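Local coordinates for protein SYE1 (Shewanella oneidensis, PDB 4AWT) that binds FMN and probably works as an Old Yellow Enzyme-type oxidoreductase, using NADH or NADPH to reduce carbon-carbon double bonds, at residues V129-D134 with V143-P148. The protein carries 1 engineered substitution. Sequence-based numbering, arbitrary orientation. Where two conformers were deposited one is given.
Sequences VKVFVD and VDVAVP
V131 and V143 form an antiparallel hydrogen-bonded pair, V131 N to V143 O at 3.0 Å and V143 N to V131 O at 2.9 Å, and the ladder fades beyond it into a weak bond from V145 N to V129 O (3.4 Å). Strands 130-133 and 141-144 make a beta hairpin, an excursion from the TIM barrel that holds the flavin. Beta-branched valines suit this apolar side: V131 and V143 share a sheet face, and V129, V133 and V145 extend the methyl packing. V143 is the centre of one end: its CG2 reaches V133 CG1 at 3.7 Å and also rests on V131 CG2, while its CG1 approaches V133 CG2. V133 and V143 therefore interlock at roughly a right angle. V145, already past the strand, offers CG1 to V131 CG1 (3.8 Å) and to V129 CG1; with chi1 of V129 at 179°, that methyl lies beside its own carbonyl carbon and can meet V145. Beyond this cluster, V131 also packs on Y68 and V107. Charged side chains suit the exposed positions K130 and D144. K130, extended beyond CG, runs alongside D144 in the same direction; in the D144 conformer given, K130 CE is 3.5 Å from D144 OD1, yet K130 NZ stays 4.6 Å from that oxygen, too far for a salt bridge. A water near D144 OD1 could link it weakly to V129 O. The contact is thus held by two good backbone bonds and a strip of valine methyl contacts, whereas the opposite charges probably add only a modest, solvent-screened attraction.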
ATOM      1  N   VAL A 129      -9.936   7.543 -14.788  1.00 12.25           N
ATOM      2  CA  VAL A 129      -9.274   7.686 -13.501  1.00 11.01           C
ATOM      3  C   VAL A 129      -9.066   9.139 -13.206  1.00 10.85           C
ATOM      4  O   VAL A 129      -8.637   9.906 -14.058  1.00 12.63           O
ATOM      5  CB  VAL A 129      -7.931   6.935 -13.499  1.00 11.48           C
ATOM      6  CG1 VAL A 129      -7.207   7.080 -12.169  1.00 12.93           C
ATOM      7  CG2 VAL A 129      -8.165   5.429 -13.802  1.00 12.21           C
ATOM      8  N   LYS A 130      -9.308   9.487 -11.930  1.00 10.77           N
ATOM      9  CA  LYS A 130      -9.029  10.832 -11.424  1.00 11.11           C
ATOM     10  C   LYS A 130      -8.086  10.705 -10.199  1.00 10.30           C
ATOM     11  O   LYS A 130      -8.128   9.730  -9.451  1.00 11.92           O
ATOM     12  CB  LYS A 130     -10.289  11.567 -11.040  1.00 13.04           C
ATOM     13  CG  LYS A 130     -11.205  11.804 -12.245  1.00 15.10           C
ATOM     14  CD  LYS A 130     -12.416  12.675 -11.944  1.00 18.30           C
ATOM     15  CE  LYS A 130     -13.297  12.798 -13.203  1.00 26.34           C
ATOM     16  NZ  LYS A 130     -14.562  13.536 -12.885  1.00 33.33           N
ATOM     17  N   VAL A 131      -7.315  11.737 -10.028  1.00  9.63           N
ATOM     18  CA  VAL A 131      -6.565  12.007  -8.809  1.00  9.20           C
ATOM     19  C   VAL A 131      -7.049  13.344  -8.249  1.00  9.88           C
ATOM     20  O   VAL A 131      -8.047  13.882  -8.708  1.00 11.65           O
ATOM     21  CB  VAL A 131      -5.047  11.948  -9.003  1.00  9.34           C
ATOM     22  CG1 VAL A 131      -4.645  10.549  -9.475  1.00  9.21           C
ATOM     23  CG2 VAL A 131      -4.567  13.002  -9.948  1.00 10.12           C
ATOM     24  N   PHE A 132      -6.362  13.859  -7.225  1.00  9.72           N
ATOM     25  CA  PHE A 132      -6.721  15.175  -6.747  1.00 10.35           C
ATOM     26  C   PHE A 132      -5.422  15.968  -6.524  1.00  9.91           C
ATOM     27  O   PHE A 132      -4.363  15.418  -6.225  1.00  9.96           O
ATOM     28  CB  PHE A 132      -7.635  15.176  -5.526  1.00 10.71           C
ATOM     29  CG  PHE A 132      -7.109  14.436  -4.298  1.00  9.38           C
ATOM     30  CD1 PHE A 132      -6.195  15.010  -3.447  1.00 10.05           C
ATOM     31  CD2 PHE A 132      -7.565  13.156  -4.019  1.00 10.14           C
ATOM     32  CE1 PHE A 132      -5.737  14.332  -2.314  1.00 10.15           C
ATOM     33  CE2 PHE A 132      -7.130  12.506  -2.906  1.00 10.04           C
ATOM     34  CZ  PHE A 132      -6.227  13.068  -2.039  1.00  9.95           C
ATOM     35  N   VAL A 133      -5.580  17.275  -6.647  1.00 11.36           N
ATOM     36  CA  VAL A 133      -4.499  18.240  -6.558  1.00 11.96           C
ATOM     37  C   VAL A 133      -4.887  19.308  -5.587  1.00 13.43           C
ATOM     38  O   VAL A 133      -6.040  19.475  -5.205  1.00 15.11           O
ATOM     39  CB  VAL A 133      -4.186  18.851  -7.953  1.00 14.17           C
ATOM     40  CG1 VAL A 133      -3.792  17.794  -8.967  1.00 13.66           C
ATOM     41  CG2 VAL A 133      -5.351  19.709  -8.413  1.00 18.93           C
ATOM     42  N   ASP A 134      -3.892  20.067  -5.153  1.00 14.08           N
ATOM     43  CA  ASP A 134      -4.101  21.306  -4.367  1.00 16.35           C
ATOM     44  C   ASP A 134      -4.434  22.430  -5.307  1.00 19.61           C
ATOM     45  O   ASP A 134      -3.607  22.741  -6.191  1.00 26.03           O
ATOM     46  CB  ASP A 134      -2.778  21.566  -3.631  1.00 16.59           C
ATOM     47  CG  ASP A 134      -2.736  22.742  -2.664  1.00 18.44           C
ATOM     48  OD1 ASP A 134      -3.677  23.533  -2.721  1.00 23.09           O
ATOM     49  OD2 ASP A 134      -1.793  22.768  -1.803  1.00 19.17           O
ATOM     50  N   VAL A 143      -9.154  15.838 -10.560  1.00 13.72           N
ATOM     51  CA  VAL A 143      -8.719  16.109 -11.895  1.00 14.19           C
ATOM     52  C   VAL A 143      -8.466  14.801 -12.632  1.00 11.84           C
ATOM     53  O   VAL A 143      -8.118  13.815 -12.021  1.00 12.07           O
ATOM     54  CB  VAL A 143      -7.418  16.955 -11.981  1.00 15.43           C
ATOM     55  CG1 VAL A 143      -7.625  18.349 -11.427  1.00 22.19           C
ATOM     56  CG2 VAL A 143      -6.294  16.256 -11.233  1.00 15.00           C
ATOM     57  N   ASP A 144      -8.600  14.829 -13.959  1.00 12.76           N
ATOM     58  CA  ASP A 144      -8.234  13.716 -14.797  0.55 12.06           C
ATOM     59  C   ASP A 144      -6.732  13.500 -14.767  1.00 11.08           C
ATOM     60  O   ASP A 144      -5.940  14.469 -14.714  1.00 13.28           O
ATOM     61  CB  ASP A 144      -8.631  14.006 -16.238  0.55 14.13           C
ATOM     62  CG  ASP A 144     -10.120  13.938 -16.450  0.55 19.73           C
ATOM     63  OD1 ASP A 144     -10.856  13.517 -15.564  0.55 24.42           O
ATOM     64  OD2 ASP A 144     -10.545  14.273 -17.576  0.55 34.21           O
ATOM     65  N   VAL A 145      -6.277  12.267 -14.814  1.00 10.44           N
ATOM     66  CA  VAL A 145      -4.877  11.982 -14.939  1.00 10.46           C
ATOM     67  C   VAL A 145      -4.370  12.424 -16.301  1.00 11.46           C
ATOM     68  O   VAL A 145      -5.140  12.586 -17.246  1.00 13.79           O
ATOM     69  CB  VAL A 145      -4.609  10.481 -14.716  1.00 10.08           C
ATOM     70  CG1 VAL A 145      -4.886  10.113 -13.275  1.00 11.21           C
ATOM     71  CG2 VAL A 145      -5.403   9.595 -15.672  1.00 12.10           C
ATOM     72  N   ALA A 146      -3.051  12.550 -16.395  1.00 12.42           N
ATOM     73  CA  ALA A 146      -2.349  12.930 -17.594  1.00 12.73           C
ATOM     74  C   ALA A 146      -1.819  11.751 -18.376  1.00 11.64           C
ATOM     75  O   ALA A 146      -1.665  10.654 -17.872  1.00 14.73           O
ATOM     76  CB  ALA A 146      -1.243  13.901 -17.281  1.00 15.74           C
ATOM     77  N   VAL A 147      -1.489  11.960 -19.658  1.00 12.30           N
ATOM     78  CA  VAL A 147      -0.881  10.955 -20.474  1.00 11.18           C
ATOM     79  C   VAL A 147       0.582  10.788 -20.127  1.00  9.42           C
ATOM     80  O   VAL A 147       1.299  11.791 -20.150  1.00 11.01           O
ATOM     81  CB  VAL A 147      -1.020  11.299 -21.993  1.00 13.23           C
ATOM     82  CG1 VAL A 147      -0.294  10.283 -22.826  1.00 14.60           C
ATOM     83  CG2 VAL A 147      -2.472  11.375 -22.449  1.00 18.07           C
ATOM     84  N   PRO A 148       1.053   9.593 -19.813  1.00  8.46           N
ATOM     85  CA  PRO A 148       2.430   9.452 -19.386  1.00  8.26           C
ATOM     86  C   PRO A 148       3.400   9.321 -20.567  1.00  7.82           C
ATOM     87  O   PRO A 148       2.983   9.042 -21.693  1.00  8.99           O
ATOM     88  CB  PRO A 148       2.406   8.142 -18.606  1.00  8.07           C
ATOM     89  CG  PRO A 148       1.394   7.316 -19.358  1.00  8.44           C
ATOM     90  CD  PRO A 148       0.317   8.325 -19.736  1.00  9.02           C
TER
HETATM   91  O   HOH W   1     -11.241  10.765 -15.708  1.00 25.12           O